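Local coordinates for putative secreted protein (Streptomyces coelicolor A3, PDB 2QF9), which is of unknown function but is probably secreted, belongs to the DUF305 family of the ferritin clan and folds as an all-helical bundle, at residues S7-F12 and E136-G141; R14-H19 and H129-C134. One frame throughout, in Å; residues are numbered along the deposited sequence.

Interaction 1 of 2, residues S7-F12 and E136-G141; sequences SADAGF and ERCTVG
Asp-9, in the first turn of helix 8-31, turns its carboxylate onto the connection that joins helices 109-137 and 141-167 of this ferritin-clan helical bundle, and the backbone there closes round it. The side chains of Asp-9 and Thr-139 meet at about a right angle, and the two oxygens divide the work. OD1 takes two amides: Thr-139 N on its syn side at 2.8 Å, and Val-140 N, which comes from above the carboxylate plane, 42° out of it, along a nearly straight bond of 3.0 Å. OD2 receives the hydroxyl OG1 of Thr-139 at 2.7 Å, on the syn side but tilted out of the carboxylate plane. With chi1 at 71° that hydroxyl lies between the backbone N and carbonyl carbon of its own residue, close to the amide that binds OD1. Spread over both oxygens, the three bonds should restrain the carboxylate's rotation. Val-140 adds its CG2 methyl beside the carboxylate, while Leu-63 of the second subunit packs on the same valine. The helix start is itself capped, since Ser-7 OG accepts from Ala-10 N. Glu-143 places a second carboxylate near OD1, so the amides probably offset some like-charge strain. One residue earlier, the methyl of Ala-8 rests on Arg-137, CB to CB 3.6 Å. Cys-138, disulfide-bonded to Cys-134, sets its SG obliquely to the Phe-12 ring, 4.1 Å from Phe-12 CB.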
loop_
_atom_site.group_PDB
_atom_site.type_symbol
_atom_site.label_atom_id
_atom_site.label_comp_id
_atom_site.label_asym_id
_atom_site.label_seq_id
_atom_site.Cartn_x
_atom_site.Cartn_y
_atom_site.Cartn_z
ATOM N N SER A 7 -20.808 1.791 14.239
ATOM C CA SER A 7 -20.208 0.756 15.062
ATOM C C SER A 7 -18.729 1.080 15.305
ATOM O O SER A 7 -18.128 1.912 14.604
ATOM C CB SER A 7 -20.351 -0.616 14.404
ATOM O OG SER A 7 -19.556 -0.698 13.231
ATOM N N ALA A 8 -18.170 0.433 16.318
ATOM C CA ALA A 8 -16.721 0.447 16.560
ATOM C C ALA A 8 -15.967 -0.121 15.346
ATOM O O ALA A 8 -14.912 0.380 14.969
ATOM C CB ALA A 8 -16.406 -0.383 17.801
ATOM N N ASP A 9 -16.498 -1.198 14.763
ATOM C CA ASP A 9 -15.857 -1.817 13.606
ATOM C C ASP A 9 -15.738 -0.815 12.459
ATOM O O ASP A 9 -14.663 -0.675 11.869
ATOM C CB ASP A 9 -16.631 -3.057 13.183
ATOM C CG ASP A 9 -16.745 -4.068 14.319
ATOM O OD1 ASP A 9 -15.722 -4.659 14.679
ATOM O OD2 ASP A 9 -17.859 -4.250 14.849
ATOM N N ALA A 10 -16.823 -0.101 12.167
ATOM C CA ALA A 10 -16.788 0.868 11.071
ATOM C C ALA A 10 -15.891 2.055 11.409
ATOM O O ALA A 10 -15.101 2.491 10.580
ATOM C CB ALA A 10 -18.195 1.343 10.697
ATOM N N GLY A 11 -16.041 2.588 12.618
ATOM C CA GLY A 11 -15.295 3.788 13.024
ATOM C C GLY A 11 -13.802 3.531 13.059
ATOM O O GLY A 11 -13.020 4.360 12.589
ATOM N N PHE A 12 -13.400 2.388 13.603
ATOM C CA PHE A 12 -11.976 2.054 13.640
ATOM C C PHE A 12 -11.424 1.908 12.224
ATOM O O PHE A 12 -10.360 2.447 11.924
ATOM C CB PHE A 12 -11.688 0.806 14.480
ATOM C CG PHE A 12 -10.236 0.401 14.478
ATOM C CD1 PHE A 12 -9.304 1.078 15.276
ATOM C CD2 PHE A 12 -9.803 -0.645 13.653
ATOM C CE1 PHE A 12 -7.953 0.680 15.272
ATOM C CE2 PHE A 12 -8.466 -1.049 13.625
ATOM C CZ PHE A 12 -7.529 -0.384 14.441
ATOM N N GLU A 136 -10.880 -3.583 22.552
ATOM C CA GLU A 136 -11.983 -3.492 23.518
ATOM C C GLU A 136 -13.382 -3.503 22.892
ATOM O O GLU A 136 -14.278 -4.179 23.408
ATOM C CB GLU A 136 -11.818 -2.240 24.377
ATOM C CG GLU A 136 -12.930 -2.011 25.408
ATOM C CD GLU A 136 -12.753 -0.702 26.145
ATOM O OE1 GLU A 136 -11.589 -0.343 26.441
ATOM O OE2 GLU A 136 -13.775 -0.032 26.428
ATOM N N ARG A 137 -13.575 -2.767 21.790
ATOM C CA ARG A 137 -14.922 -2.416 21.325
ATOM C C ARG A 137 -15.373 -3.100 20.020
ATOM O O ARG A 137 -16.577 -3.287 19.798
ATOM C CB ARG A 137 -15.052 -0.901 21.150
ATOM C CG ARG A 137 -14.909 -0.069 22.427
ATOM C CD ARG A 137 -14.971 1.406 22.092
ATOM N NE ARG A 137 -14.922 2.252 23.285
ATOM C CZ ARG A 137 -15.998 2.735 23.907
ATOM N NH1 ARG A 137 -17.215 2.456 23.458
ATOM N NH2 ARG A 137 -15.860 3.496 24.991
ATOM N N CYS A 138 -14.425 -3.420 19.137
ATOM C CA CYS A 138 -14.756 -4.104 17.885
ATOM C C CYS A 138 -15.408 -5.466 18.128
ATOM O O CYS A 138 -15.136 -6.138 19.146
ATOM C CB CYS A 138 -13.516 -4.281 17.010
ATOM S SG CYS A 138 -12.923 -2.698 16.313
ATOM N N THR A 139 -16.246 -5.860 17.173
ATOM C CA THR A 139 -16.974 -7.133 17.231
ATOM C C THR A 139 -16.588 -8.113 16.105
ATOM O O THR A 139 -16.828 -9.321 16.211
ATOM C CB THR A 139 -18.517 -6.906 17.232
ATOM O OG1 THR A 139 -18.945 -6.454 15.942
ATOM C CG2 THR A 139 -18.930 -5.877 18.275
ATOM N N VAL A 140 -16.006 -7.595 15.023
ATOM C CA VAL A 140 -15.590 -8.421 13.896
ATOM C C VAL A 140 -14.224 -9.061 14.177
ATOM O O VAL A 140 -13.229 -8.362 14.422
ATOM C CB VAL A 140 -15.549 -7.604 12.565
ATOM C CG1 VAL A 140 -14.974 -8.443 11.446
ATOM C CG2 VAL A 140 -16.937 -7.087 12.195
ATOM N N GLY A 141 -14.195 -10.389 14.153
ATOM C CA GLY A 141 -13.034 -11.152 14.598
ATOM C C GLY A 141 -11.748 -10.769 13.887
ATOM O O GLY A 141 -10.732 -10.517 14.535
#

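Interaction 2 of 2, residues R14-H19 and H129-C134; sequences RDMSVH and HMAKGC
Met-130, a selenomethionine on helix 109-137, reaches across to helix 8-31 and makes most of the contacts between these two nearly antiparallel members of the helical bundle. The short axes run 11.0 Å apart at an angle of 157°, so the backbones stay well separated and long side chains make the junction. Met-130 CG stands anti to the carbonyl carbon (chi1 -62°) and the chain runs on extended before bending at its end, which brings the selenium over one face of the His-19 ring. The selenium lies 3.9 Å from the ring centroid, offset toward the rim, and its nearest ring atom is His-19 CD2 at 3.5 Å, a selenium counterpart of the Met-aromatic contact. The terminal CE goes on to lie against the peptide link between Asp-15 and Met-16, 3.8 Å from Asp-15 CB. Met-16, also a selenomethionine, answers from the other helix: bent at chi2 and chi3, it lays its CE against the base of Met-130, and the two chains cross at a slant, each carrying its CE over to the opposite helix. This part is buried and mostly apolar, closed further by Met-150 of helix 141-167 and Met-57 of helix 37-63. The polar ends are held from elsewhere, Asp-15 OD2 by Trp-77 NE1 and Met-75 N, and His-19 NE2 by Pro-93 O, which helps to fix the ring beneath the selenium. Away from this core the contact thins out. His-129 and Lys-132 lie on the exposed side of helix 109-137 and Val-18 on that of helix 8-31, none of them meeting the opposite segment. Ala-131 takes a smaller share: Met-16 CE reaches its N at 3.8 Å and its CB at 4.2 Å.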
loop_
_atom_site.group_PDB
_atom_site.type_symbol
_atom_site.label_atom_id
_atom_site.label_comp_id
_atom_site.label_asym_id
_atom_site.label_seq_id
_atom_site.Cartn_x
_atom_site.Cartn_y
_atom_site.Cartn_z
ATOM N N ARG A 14 -12.514 3.344 9.454
ATOM C CA ARG A 14 -12.420 4.689 8.863
ATOM C C ARG A 14 -11.220 5.462 9.414
ATOM O O ARG A 14 -10.380 5.993 8.651
ATOM C CB ARG A 14 -13.701 5.493 9.130
ATOM C CG ARG A 14 -14.875 5.111 8.259
ATOM C CD ARG A 14 -16.086 5.995 8.533
ATOM N NE ARG A 14 -17.243 5.518 7.782
ATOM C CZ ARG A 14 -18.310 4.908 8.300
ATOM N NH1 ARG A 14 -19.281 4.506 7.495
ATOM N NH2 ARG A 14 -18.421 4.719 9.608
ATOM N N ASP A 15 -11.138 5.517 10.741
ATOM C CA ASP A 15 -10.157 6.350 11.442
ATOM C C ASP A 15 -8.753 5.798 11.271
ATOM O O ASP A 15 -7.822 6.542 10.938
ATOM C CB ASP A 15 -10.503 6.449 12.930
ATOM C CG ASP A 15 -11.763 7.293 13.204
ATOM O OD1 ASP A 15 -12.314 7.931 12.285
ATOM O OD2 ASP A 15 -12.166 7.331 14.377
HETATM N N MSE A 16 -8.591 4.492 11.463
HETATM C CA MSE A 16 -7.260 3.924 11.337
HETATM C C MSE A 16 -6.794 3.975 9.876
HETATM O O MSE A 16 -5.593 4.086 9.622
HETATM C CB MSE A 16 -7.186 2.512 11.946
HETATM C CG MSE A 16 -5.789 1.981 12.046
HETATM SE SE MSE A 16 -4.602 3.078 13.198
HETATM C CE MSE A 16 -4.997 2.150 14.817
ATOM N N SER A 17 -7.720 3.916 8.907
ATOM C CA SER A 17 -7.305 4.064 7.501
ATOM C C SER A 17 -6.666 5.441 7.223
ATOM O O SER A 17 -5.622 5.535 6.554
ATOM C CB SER A 17 -8.469 3.790 6.546
ATOM O OG SER A 17 -8.748 2.401 6.555
ATOM N N VAL A 18 -7.289 6.499 7.744
ATOM C CA VAL A 18 -6.725 7.848 7.623
ATOM C C VAL A 18 -5.370 7.941 8.357
ATOM O O VAL A 18 -4.426 8.549 7.856
ATOM C CB VAL A 18 -7.722 8.918 8.128
ATOM C CG1 VAL A 18 -7.079 10.305 8.119
ATOM C CG2 VAL A 18 -8.995 8.924 7.268
ATOM N N HIS A 19 -5.282 7.324 9.536
ATOM C CA HIS A 19 -4.044 7.346 10.327
ATOM C C HIS A 19 -2.905 6.659 9.549
ATOM O O HIS A 19 -1.797 7.216 9.395
ATOM C CB HIS A 19 -4.294 6.633 11.648
ATOM C CG HIS A 19 -3.388 7.062 12.771
ATOM N ND1 HIS A 19 -2.244 6.374 13.102
ATOM C CD2 HIS A 19 -3.509 8.057 13.685
ATOM C CE1 HIS A 19 -1.689 6.933 14.168
ATOM N NE2 HIS A 19 -2.428 7.964 14.534
ATOM N N HIS A 129 -2.995 3.379 21.020
ATOM C CA HIS A 129 -4.173 3.833 21.753
ATOM C C HIS A 129 -5.478 3.490 21.009
ATOM O O HIS A 129 -6.407 2.922 21.582
ATOM C CB HIS A 129 -4.073 5.330 22.006
ATOM C CG HIS A 129 -5.252 5.894 22.724
ATOM N ND1 HIS A 129 -5.477 5.674 24.066
ATOM C CD2 HIS A 129 -6.279 6.657 22.289
ATOM C CE1 HIS A 129 -6.591 6.287 24.428
ATOM N NE2 HIS A 129 -7.097 6.892 23.368
HETATM N N MSE A 130 -5.518 3.818 19.722
HETATM C CA MSE A 130 -6.672 3.526 18.881
HETATM C C MSE A 130 -6.897 2.026 18.684
HETATM O O MSE A 130 -8.046 1.555 18.753
HETATM C CB MSE A 130 -6.511 4.209 17.522
HETATM C CG MSE A 130 -6.432 5.705 17.599
HETATM SE SE MSE A 130 -5.756 6.456 15.912
HETATM C CE MSE A 130 -7.183 5.902 14.686
ATOM N N ALA A 131 -5.820 1.279 18.441
ATOM C CA ALA A 131 -5.921 -0.173 18.238
ATOM C C ALA A 131 -6.454 -0.861 19.510
ATOM O O ALA A 131 -7.310 -1.768 19.445
ATOM C CB ALA A 131 -4.590 -0.746 17.862
ATOM N N LYS A 132 -5.954 -0.409 20.659
ATOM C CA LYS A 132 -6.444 -0.877 21.955
ATOM C C LYS A 132 -7.942 -0.644 22.080
ATOM O O LYS A 132 -8.658 -1.506 22.627
ATOM C CB LYS A 132 -5.679 -0.212 23.108
ATOM C CG LYS A 132 -4.317 -0.812 23.365
ATOM C CD LYS A 132 -3.623 -0.078 24.516
ATOM C CE LYS A 132 -2.271 -0.686 24.854
ATOM N NZ LYS A 132 -1.567 0.169 25.890
ATOM N N GLY A 133 -8.417 0.496 21.565
ATOM C CA GLY A 133 -9.844 0.823 21.565
ATOM C C GLY A 133 -10.649 -0.203 20.774
ATOM O O GLY A 133 -11.733 -0.618 21.194
ATOM N N CYS A 134 -10.128 -0.605 19.617
ATOM C CA CYS A 134 -10.771 -1.645 18.812
ATOM C C CYS A 134 -10.690 -3.028 19.492
ATOM O O CYS A 134 -11.653 -3.789 19.456
ATOM C CB CYS A 134 -10.192 -1.671 17.392
ATOM S SG CYS A 134 -10.873 -2.940 16.267
#

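How the interactions relate
Interactions 1 and 2 join the same two helices, 8-31 and 109-137, at successive levels, with centres about 10 Å apart. The first lies at one end of the bundle, its centre about 18 Å from the chain centre, and turns on a hydrogen-bonded carboxylate; the second lies deeper, about 8 Å from that centre, and is mostly apolar. Phe-12 bridges them: its CG packs 3.6 Å from Cys-134 CB, and its CE1 is 3.6 Å from Met-130 O. The disulfide from Cys-134 to Cys-138 links segment 129-134 to segment 136-141, at the end of helix 109-137. Along the chain the span bounded by 14-19 and 129-134 falls within that bounded by 7-12 and 136-141.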